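Local coordinates for acyl-CoA thioesterase (Alicyclobacillus acidocaldarius subsp. acidocaldarius, PDB 3RQB), which is of unproven function but, as a double hot dog-fold member of the acyl-CoA thioesterase family, probably hydrolyses acyl-CoA thioesters, at residues F12-A17 with Q28-Y33; T122-P127 with E249-D254; F215-E220 with D256-T261. One frame throughout, in Å; residues are numbered along the deposited sequence.

Contact 1 of 3, residues F12-A17 with Q28-Y33; sequences FDDATA and QVKAEY
Ala15, in the last turn of helix 11-15, brings its CA to 5.7 Å from that of Lys30, where the irregular chain 28-33 leaves strand 25-28. The methyl of Ala15 fills the angle between two side chains. The aliphatic part of Lys30 lies along one flank, with CD 3.6 Å from Ala15 CB. Tyr33 comes in obliquely on another, its CD2 3.9 Å from the same Ala15 CB. Farther along, the Tyr33 hydroxyl reaches the backbone and CB of Phe12, near the plane of the Phe12 ring. With CG anti to the backbone N (chi1 180°), Phe12 sends that ring to the other side of the helix, among helices 41-53 and 182-188, while Tyr33 stacks on Trp149. The Lys30 chain bends over its last two torsions and crosses Asp14 at roughly a right angle. Lys30 NZ stands 3.9 Å from Asp14 OD1, a long salt bridge, and 3.7 Å from Glu32 OE2, another long one. A water bridges the two chains beyond Ala15, accepting from Gln28 N at 3.0 Å and lying 2.7 Å from both Ala15 O and Ala17 O. The short helix is thus seated on the chain leading to helix 41-53 mainly by apolar contact; its charged rim, with one lysine shared loosely between two carboxylates, probably adds diffuse electrostatic attraction more than a fixed bond.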
loop_
_atom_site.group_PDB
_atom_site.type_symbol
_atom_site.label_atom_id
_atom_site.label_comp_id
_atom_site.label_asym_id
_atom_site.label_seq_id
_atom_site.Cartn_x
_atom_site.Cartn_y
_atom_site.Cartn_z
ATOM N N PHE B 12 22.280 -9.651 7.005
ATOM C CA PHE B 12 20.835 -9.668 6.866
ATOM C C PHE B 12 20.196 -10.761 7.719
ATOM O O PHE B 12 19.288 -10.493 8.512
ATOM C CB PHE B 12 20.459 -9.880 5.402
ATOM C CG PHE B 12 18.981 -9.916 5.160
ATOM C CD1 PHE B 12 18.256 -11.076 5.374
ATOM C CD2 PHE B 12 18.311 -8.786 4.726
ATOM C CE1 PHE B 12 16.892 -11.108 5.154
ATOM C CE2 PHE B 12 16.943 -8.813 4.503
ATOM C CZ PHE B 12 16.233 -9.974 4.716
ATOM N N ASP B 13 20.660 -11.994 7.551
ATOM C CA ASP B 13 20.132 -13.100 8.338
ATOM C C ASP B 13 20.416 -12.867 9.818
ATOM O O ASP B 13 19.734 -13.397 10.702
ATOM C CB ASP B 13 20.742 -14.419 7.864
ATOM C CG ASP B 13 20.418 -14.709 6.421
ATOM O OD1 ASP B 13 19.276 -14.422 6.019
ATOM O OD2 ASP B 13 21.295 -15.208 5.688
ATOM N N ASP B 14 21.436 -12.061 10.077
ATOM C CA ASP B 14 21.822 -11.739 11.433
ATOM C C ASP B 14 20.836 -10.741 12.038
ATOM O O ASP B 14 20.386 -10.906 13.162
ATOM C CB ASP B 14 23.245 -11.186 11.449
ATOM C CG ASP B 14 23.983 -11.510 12.728
ATOM O OD1 ASP B 14 24.213 -10.577 13.529
ATOM O OD2 ASP B 14 24.322 -12.698 12.934
ATOM N N ALA B 15 20.483 -9.713 11.278
ATOM C CA ALA B 15 19.539 -8.701 11.753
ATOM C C ALA B 15 18.138 -9.261 11.930
ATOM O O ALA B 15 17.423 -8.905 12.869
ATOM C CB ALA B 15 19.499 -7.536 10.793
ATOM N N THR B 16 17.748 -10.133 11.006
ATOM C CA THR B 16 16.401 -10.691 10.994
ATOM C C THR B 16 16.329 -12.013 11.742
ATOM O O THR B 16 15.295 -12.686 11.725
ATOM C CB THR B 16 15.877 -10.894 9.572
ATOM O OG1 THR B 16 16.614 -11.950 8.940
ATOM C CG2 THR B 16 15.997 -9.594 8.762
ATOM N N ALA B 17 17.436 -12.411 12.360
ATOM C CA ALA B 17 17.422 -13.602 13.198
ATOM C C ALA B 17 16.395 -13.407 14.311
ATOM O O ALA B 17 16.407 -12.383 15.006
ATOM C CB ALA B 17 18.810 -13.874 13.779
ATOM N N GLN B 28 16.708 -8.432 18.069
ATOM C CA GLN B 28 17.436 -7.257 18.479
ATOM C C GLN B 28 17.467 -6.356 17.285
ATOM O O GLN B 28 17.611 -6.838 16.157
ATOM C CB GLN B 28 18.858 -7.618 18.867
ATOM C CG GLN B 28 19.031 -7.892 20.334
ATOM C CD GLN B 28 20.423 -8.388 20.669
ATOM O OE1 GLN B 28 20.885 -9.378 20.107
ATOM N NE2 GLN B 28 21.101 -7.700 21.588
ATOM N N VAL B 29 17.293 -5.060 17.523
ATOM C CA VAL B 29 17.559 -4.092 16.477
ATOM C C VAL B 29 19.074 -4.004 16.373
ATOM O O VAL B 29 19.763 -3.725 17.361
ATOM C CB VAL B 29 16.977 -2.704 16.802
ATOM C CG1 VAL B 29 17.470 -1.668 15.796
ATOM C CG2 VAL B 29 15.467 -2.755 16.820
ATOM N N LYS B 30 19.589 -4.264 15.176
ATOM C CA LYS B 30 21.021 -4.208 14.941
ATOM C C LYS B 30 21.429 -2.750 14.759
ATOM O O LYS B 30 20.742 -1.989 14.087
ATOM C CB LYS B 30 21.382 -5.012 13.693
ATOM C CG LYS B 30 22.140 -6.305 13.944
ATOM C CD LYS B 30 22.579 -6.903 12.607
ATOM C CE LYS B 30 23.971 -7.521 12.677
ATOM N NZ LYS B 30 24.739 -7.303 11.415
ATOM N N ALA B 31 22.540 -2.352 15.360
ATOM C CA ALA B 31 22.998 -0.980 15.220
ATOM C C ALA B 31 23.651 -0.764 13.858
ATOM O O ALA B 31 23.767 0.374 13.388
ATOM C CB ALA B 31 23.951 -0.634 16.330
ATOM N N GLU B 32 24.076 -1.861 13.230
ATOM C CA GLU B 32 24.736 -1.800 11.924
ATOM C C GLU B 32 23.753 -1.470 10.784
ATOM O O GLU B 32 24.161 -1.040 9.703
ATOM C CB GLU B 32 25.515 -3.095 11.635
ATOM C CG GLU B 32 26.633 -3.432 12.648
ATOM C CD GLU B 32 26.132 -4.168 13.893
ATOM O OE1 GLU B 32 26.932 -4.390 14.835
ATOM O OE2 GLU B 32 24.939 -4.532 13.929
ATOM N N TYR B 33 22.464 -1.681 11.032
ATOM C CA TYR B 33 21.413 -1.290 10.086
ATOM C C TYR B 33 20.800 0.080 10.365
ATOM O O TYR B 33 19.795 0.460 9.762
ATOM C CB TYR B 33 20.336 -2.364 9.945
ATOM C CG TYR B 33 20.647 -3.388 8.871
ATOM C CD1 TYR B 33 20.216 -3.204 7.560
ATOM C CD2 TYR B 33 21.379 -4.538 9.168
ATOM C CE1 TYR B 33 20.496 -4.141 6.574
ATOM C CE2 TYR B 33 21.665 -5.484 8.192
ATOM C CZ TYR B 33 21.222 -5.282 6.898
ATOM O OH TYR B 33 21.502 -6.223 5.926
HETATM O O HOH W 1 16.703 -9.678 15.393
#

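Contact 2 of 3, residues T122-P127 with E249-D254; sequences TEAVMP and EVWSQD
A Met-aromatic contact joins Met126, in the long chain before strand 150-156, to Trp251 at the end of strand 243-251. Met126 is built as selenomethionine. Met126 CB stands over the six-membered ring of Trp251, 3.9 Å from its centroid and 12° off the ring normal, a CH-pi contact. With CG anti to the backbone N (chi1 -170°), the side chain runs on across the indole towards CG and CB of Trp251, the two side chains sliding past each other in opposite directions. Met126 SE ends up oblique to the five-membered ring of Trp251, 5.0 Å from its centroid, and also 3.9 Å from Ser252 O. Met126 N lies over the six-membered ring as well, 3.6 Å from Trp251 CH2. The strand carrying this tryptophan runs between strands 230-240 and 257-267 in the antiparallel sheet of the C-terminal hot dog domain, so segment 122-127 passes over a side chain of that sheet. Round the far rim of the indole, Ala124 CB meets Trp251 CH2 at 3.7 Å, and Thr122 CG2 sits at the ring edge, near its plane, 3.9 Å from Trp251 CZ3. With an alanine here in place of Trp251, Met126 would probably lose the flat surface it lies on, leaving a gap beneath segment 122-127. At the pyrrole edge, Trp251 NE1 gives a weak, bent bond to Glu249 OE1 at 3.2 Å. Thr122 pairs antiparallel with a strand of the second subunit, and Glu123 makes a salt bridge with Lys199 of that subunit.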
loop_
_atom_site.group_PDB
_atom_site.type_symbol
_atom_site.label_atom_id
_atom_site.label_comp_id
_atom_site.label_asym_id
_atom_site.label_seq_id
_atom_site.Cartn_x
_atom_site.Cartn_y
_atom_site.Cartn_z
ATOM N N THR B 122 2.566 -8.613 -18.732
ATOM C CA THR B 122 3.183 -7.507 -18.017
ATOM C C THR B 122 2.855 -6.190 -18.703
ATOM O O THR B 122 3.276 -5.953 -19.837
ATOM C CB THR B 122 4.696 -7.684 -17.894
ATOM O OG1 THR B 122 4.972 -8.817 -17.059
ATOM C CG2 THR B 122 5.310 -6.461 -17.252
ATOM N N GLU B 123 2.073 -5.358 -18.012
ATOM C CA GLU B 123 1.585 -4.096 -18.571
ATOM C C GLU B 123 2.601 -2.974 -18.499
ATOM O O GLU B 123 2.762 -2.211 -19.447
ATOM C CB GLU B 123 0.276 -3.659 -17.906
ATOM C CG GLU B 123 -0.504 -2.605 -18.703
ATOM C CD GLU B 123 -0.852 -3.057 -20.124
ATOM O OE1 GLU B 123 -1.181 -4.251 -20.321
ATOM O OE2 GLU B 123 -0.790 -2.213 -21.047
ATOM N N ALA B 124 3.277 -2.872 -17.364
ATOM C CA ALA B 124 4.332 -1.880 -17.200
ATOM C C ALA B 124 5.496 -2.154 -18.156
ATOM O O ALA B 124 5.740 -3.298 -18.564
ATOM C CB ALA B 124 4.820 -1.856 -15.753
ATOM N N VAL B 125 6.206 -1.098 -18.533
ATOM C CA VAL B 125 7.392 -1.275 -19.349
ATOM C C VAL B 125 8.630 -1.185 -18.495
ATOM O O VAL B 125 8.797 -0.238 -17.716
ATOM C CB VAL B 125 7.529 -0.192 -20.419
ATOM C CG1 VAL B 125 8.704 -0.524 -21.349
ATOM C CG2 VAL B 125 6.233 -0.040 -21.185
HETATM N N MSE B 126 9.510 -2.160 -18.647
HETATM C CA MSE B 126 10.834 -1.979 -18.108
HETATM C C MSE B 126 11.554 -0.920 -18.944
HETATM O O MSE B 126 11.569 -0.992 -20.182
HETATM C CB MSE B 126 11.611 -3.286 -18.093
HETATM C CG MSE B 126 12.909 -3.186 -17.317
HETATM SE SE MSE B 126 13.881 -4.870 -17.320
HETATM C CE MSE B 126 14.262 -5.008 -19.247
ATOM N N PRO B 127 12.118 0.089 -18.266
ATOM C CA PRO B 127 12.924 1.119 -18.924
ATOM C C PRO B 127 14.117 0.507 -19.631
ATOM O O PRO B 127 14.561 -0.587 -19.267
ATOM C CB PRO B 127 13.395 2.004 -17.760
ATOM C CG PRO B 127 13.047 1.269 -16.519
ATOM C CD PRO B 127 11.881 0.406 -16.851
ATOM N N GLU B 249 8.944 -0.026 -8.438
ATOM C CA GLU B 249 8.899 -1.374 -8.995
ATOM C C GLU B 249 10.279 -2.006 -8.985
ATOM O O GLU B 249 11.287 -1.307 -9.054
ATOM C CB GLU B 249 8.420 -1.322 -10.431
ATOM C CG GLU B 249 7.239 -0.420 -10.614
ATOM C CD GLU B 249 7.232 0.246 -11.968
ATOM O OE1 GLU B 249 8.093 -0.101 -12.815
ATOM O OE2 GLU B 249 6.366 1.125 -12.175
ATOM N N VAL B 250 10.322 -3.333 -8.909
ATOM C CA VAL B 250 11.591 -4.050 -8.954
ATOM C C VAL B 250 11.571 -5.123 -10.015
ATOM O O VAL B 250 10.717 -6.008 -9.999
ATOM C CB VAL B 250 11.932 -4.708 -7.615
ATOM C CG1 VAL B 250 13.345 -5.284 -7.674
ATOM C CG2 VAL B 250 11.832 -3.693 -6.493
ATOM N N TRP B 251 12.529 -5.052 -10.931
ATOM C CA TRP B 251 12.545 -5.967 -12.061
ATOM C C TRP B 251 13.746 -6.895 -12.032
ATOM O O TRP B 251 14.809 -6.559 -11.483
ATOM C CB TRP B 251 12.595 -5.194 -13.377
ATOM C CG TRP B 251 11.552 -4.132 -13.554
ATOM C CD1 TRP B 251 11.552 -2.881 -13.010
ATOM C CD2 TRP B 251 10.381 -4.210 -14.382
ATOM N NE1 TRP B 251 10.446 -2.183 -13.431
ATOM C CE2 TRP B 251 9.712 -2.977 -14.273
ATOM C CE3 TRP B 251 9.831 -5.211 -15.191
ATOM C CZ2 TRP B 251 8.516 -2.719 -14.946
ATOM C CZ3 TRP B 251 8.646 -4.954 -15.851
ATOM C CH2 TRP B 251 8.001 -3.719 -15.726
ATOM N N SER B 252 13.561 -8.068 -12.633
ATOM C CA SER B 252 14.659 -8.992 -12.898
ATOM C C SER B 252 15.403 -8.520 -14.126
ATOM O O SER B 252 14.840 -7.807 -14.953
ATOM C CB SER B 252 14.144 -10.400 -13.157
ATOM O OG SER B 252 13.655 -10.500 -14.482
ATOM N N GLN B 253 16.664 -8.915 -14.247
ATOM C CA GLN B 253 17.454 -8.569 -15.422
ATOM C C GLN B 253 16.813 -9.092 -16.722
ATOM O O GLN B 253 17.099 -8.589 -17.812
ATOM C CB GLN B 253 18.906 -9.052 -15.264
ATOM C CG GLN B 253 19.640 -8.427 -14.073
ATOM C CD GLN B 253 21.152 -8.530 -14.181
ATOM O OE1 GLN B 253 21.716 -8.322 -15.256
ATOM N NE2 GLN B 253 21.816 -8.843 -13.065
ATOM N N ASP B 254 15.929 -10.079 -16.601
ATOM C CA ASP B 254 15.250 -10.640 -17.769
ATOM C C ASP B 254 14.064 -9.802 -18.204
ATOM O O ASP B 254 13.560 -9.957 -19.314
ATOM C CB ASP B 254 14.785 -12.063 -17.489
ATOM C CG ASP B 254 15.935 -12.998 -17.237
ATOM O OD1 ASP B 254 17.019 -12.760 -17.816
ATOM O OD2 ASP B 254 15.762 -13.957 -16.455
#

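Contact 3 of 3, residues F215-E220 with D256-T261; sequences FLADPE and DLLATT
Leu216 and Leu257 are turned towards each other by their first torsions: Leu216 carries CG anti to its carbonyl carbon, and Leu257 carries CG anti to its backbone N (chi1 175°), which brings the end of the Leu257 side chain nearer to segment 215-220 than its start. Leu216 CD1 thereby meets Leu257 CD2 at 3.6 Å, and Thr260 CG2 closes on the same Leu216 CD1 at 3.8 Å. The setting is the antiparallel sheet of the C-terminal hot dog domain, where strand 257-267 carries a classic beta bulge: Leu258 and Ala259 both face Val250 of the neighbouring strand. Leu258 has a helix-like backbone at the bulge, which fits the kink in the strand here, and its carbonyl meets the segment 215-220. Two successive amides grip Leu258 O from the same face of its plane. Leu216 N bonds to Leu258 O at 3.0 Å, rather bent (132° at the hydrogen), whereas Ala217 N, at 3.2 Å from Leu258 O, is nearly straight (170°). This buried oxygen therefore takes two donors just where the chain leaves strand 206-215 and turns into helix 219-224, with Asp218 as the N-cap and its OD1 bonded to Thr221 OG1. Arg115 serves two carbonyls of the same segment, bonding through NH1 to Phe215 O and through NH2 to Leu216 O. Both Leu216 and Leu257 pack on Thr237 of the second subunit, so the leucine pair belongs to the interface as well. Ala217 CB lies 4.1 Å from Leu258 CD2 and 3.8 Å from Leu257 O.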
loop_
_atom_site.group_PDB
_atom_site.type_symbol
_atom_site.label_atom_id
_atom_site.label_comp_id
_atom_site.label_asym_id
_atom_site.label_seq_id
_atom_site.Cartn_x
_atom_site.Cartn_y
_atom_site.Cartn_z
ATOM N N PHE B 215 4.178 -8.776 -3.749
ATOM C CA PHE B 215 5.094 -9.600 -4.534
ATOM C C PHE B 215 4.347 -10.178 -5.723
ATOM O O PHE B 215 3.647 -11.173 -5.580
ATOM C CB PHE B 215 5.587 -10.788 -3.708
ATOM C CG PHE B 215 6.179 -10.416 -2.386
ATOM C CD1 PHE B 215 7.544 -10.227 -2.256
ATOM C CD2 PHE B 215 5.376 -10.283 -1.265
ATOM C CE1 PHE B 215 8.104 -9.888 -1.035
ATOM C CE2 PHE B 215 5.925 -9.945 -0.042
ATOM C CZ PHE B 215 7.293 -9.747 0.073
ATOM N N LEU B 216 4.606 -9.651 -6.916
ATOM C CA LEU B 216 3.843 -10.040 -8.101
ATOM C C LEU B 216 4.356 -11.344 -8.699
ATOM O O LEU B 216 3.585 -12.165 -9.214
ATOM C CB LEU B 216 3.826 -8.904 -9.132
ATOM C CG LEU B 216 3.135 -7.657 -8.574
ATOM C CD1 LEU B 216 3.668 -6.379 -9.208
ATOM C CD2 LEU B 216 1.619 -7.773 -8.722
ATOM N N ALA B 217 5.666 -11.528 -8.622
ATOM C CA ALA B 217 6.278 -12.719 -9.162
ATOM C C ALA B 217 6.007 -13.891 -8.239
ATOM O O ALA B 217 6.058 -13.764 -7.004
ATOM C CB ALA B 217 7.761 -12.516 -9.340
ATOM N N ASP B 218 5.709 -15.031 -8.851
ATOM C CA ASP B 218 5.573 -16.283 -8.128
ATOM C C ASP B 218 6.843 -16.518 -7.342
ATOM O O ASP B 218 7.926 -16.121 -7.765
ATOM C CB ASP B 218 5.398 -17.429 -9.122
ATOM C CG ASP B 218 6.538 -17.496 -10.132
ATOM O OD1 ASP B 218 6.678 -16.529 -10.920
ATOM O OD2 ASP B 218 7.290 -18.503 -10.136
ATOM N N PRO B 219 6.726 -17.195 -6.204
ATOM C CA PRO B 219 7.898 -17.499 -5.386
ATOM C C PRO B 219 9.087 -18.085 -6.168
ATOM O O PRO B 219 10.223 -17.681 -5.905
ATOM C CB PRO B 219 7.345 -18.512 -4.381
ATOM C CG PRO B 219 5.938 -18.059 -4.166
ATOM C CD PRO B 219 5.473 -17.586 -5.533
ATOM N N GLU B 220 8.836 -18.992 -7.112
ATOM C CA GLU B 220 9.910 -19.701 -7.815
ATOM C C GLU B 220 10.746 -18.745 -8.642
ATOM O O GLU B 220 11.978 -18.841 -8.676
ATOM C CB GLU B 220 9.347 -20.807 -8.707
ATOM C CG GLU B 220 8.532 -21.867 -7.959
ATOM C CD GLU B 220 7.028 -21.587 -7.951
ATOM O OE1 GLU B 220 6.589 -20.601 -7.316
ATOM O OE2 GLU B 220 6.280 -22.369 -8.582
ATOM N N ASP B 256 11.371 -9.505 -16.004
ATOM C CA ASP B 256 10.268 -9.958 -15.158
ATOM C C ASP B 256 10.018 -8.998 -14.003
ATOM O O ASP B 256 10.955 -8.557 -13.325
ATOM C CB ASP B 256 10.556 -11.348 -14.600
ATOM C CG ASP B 256 10.752 -12.385 -15.689
ATOM O OD1 ASP B 256 9.759 -13.030 -16.095
ATOM O OD2 ASP B 256 11.905 -12.555 -16.144
ATOM N N LEU B 257 8.747 -8.698 -13.761
ATOM C CA LEU B 257 8.392 -7.744 -12.727
ATOM C C LEU B 257 8.233 -8.478 -11.404
ATOM O O LEU B 257 7.332 -9.301 -11.230
ATOM C CB LEU B 257 7.084 -7.046 -13.085
ATOM C CG LEU B 257 6.553 -6.104 -12.004
ATOM C CD1 LEU B 257 7.507 -4.940 -11.809
ATOM C CD2 LEU B 257 5.167 -5.601 -12.363
ATOM N N LEU B 258 9.117 -8.161 -10.469
ATOM C CA LEU B 258 9.224 -8.886 -9.207
ATOM C C LEU B 258 8.259 -8.385 -8.126
ATOM O O LEU B 258 7.469 -9.160 -7.586
ATOM C CB LEU B 258 10.672 -8.908 -8.727
ATOM C CG LEU B 258 11.659 -9.352 -9.815
ATOM C CD1 LEU B 258 13.094 -9.207 -9.358
ATOM C CD2 LEU B 258 11.396 -10.777 -10.245
ATOM N N ALA B 259 8.381 -7.116 -7.745
ATOM C CA ALA B 259 7.460 -6.533 -6.772
ATOM C C ALA B 259 7.152 -5.074 -7.047
ATOM O O ALA B 259 7.833 -4.411 -7.824
ATOM C CB ALA B 259 7.996 -6.692 -5.370
ATOM N N THR B 260 6.110 -4.586 -6.392
ATOM C CA THR B 260 5.735 -3.192 -6.471
ATOM C C THR B 260 5.595 -2.680 -5.041
ATOM O O THR B 260 5.185 -3.430 -4.148
ATOM C CB THR B 260 4.420 -3.007 -7.265
ATOM O OG1 THR B 260 4.107 -1.611 -7.369
ATOM C CG2 THR B 260 3.273 -3.726 -6.581
ATOM N N THR B 261 5.962 -1.420 -4.816
ATOM C CA THR B 261 5.871 -0.844 -3.482
ATOM C C THR B 261 5.398 0.574 -3.472
ATOM O O THR B 261 5.609 1.327 -4.418
ATOM C CB THR B 261 7.224 -0.792 -2.775
ATOM O OG1 THR B 261 8.118 0.038 -3.521
ATOM C CG2 THR B 261 7.795 -2.165 -2.664
#

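Contacts 2 and 3 are immediate neighbours, their centres about 10 Å apart, because strands 243-251 and 257-267 run side by side. The backbones probably bond in both directions, Val250 O to Leu258 N at 2.7 Å and Val250 N to Ala259 O at 2.9 Å, and Leu258 CD1 packs against the backbone at Trp251 C and Ser252 N. Both contacts also touch the second subunit. Contact 1 lies across the centre of the chain, its centre about 24 Å from that of contact 3 and about 30 Å from that of contact 2, and it touches neither. Contacts 2 and 3 belong to the C-terminal thioesterase domain, segment 28-33 of contact 1 to the N-terminal one.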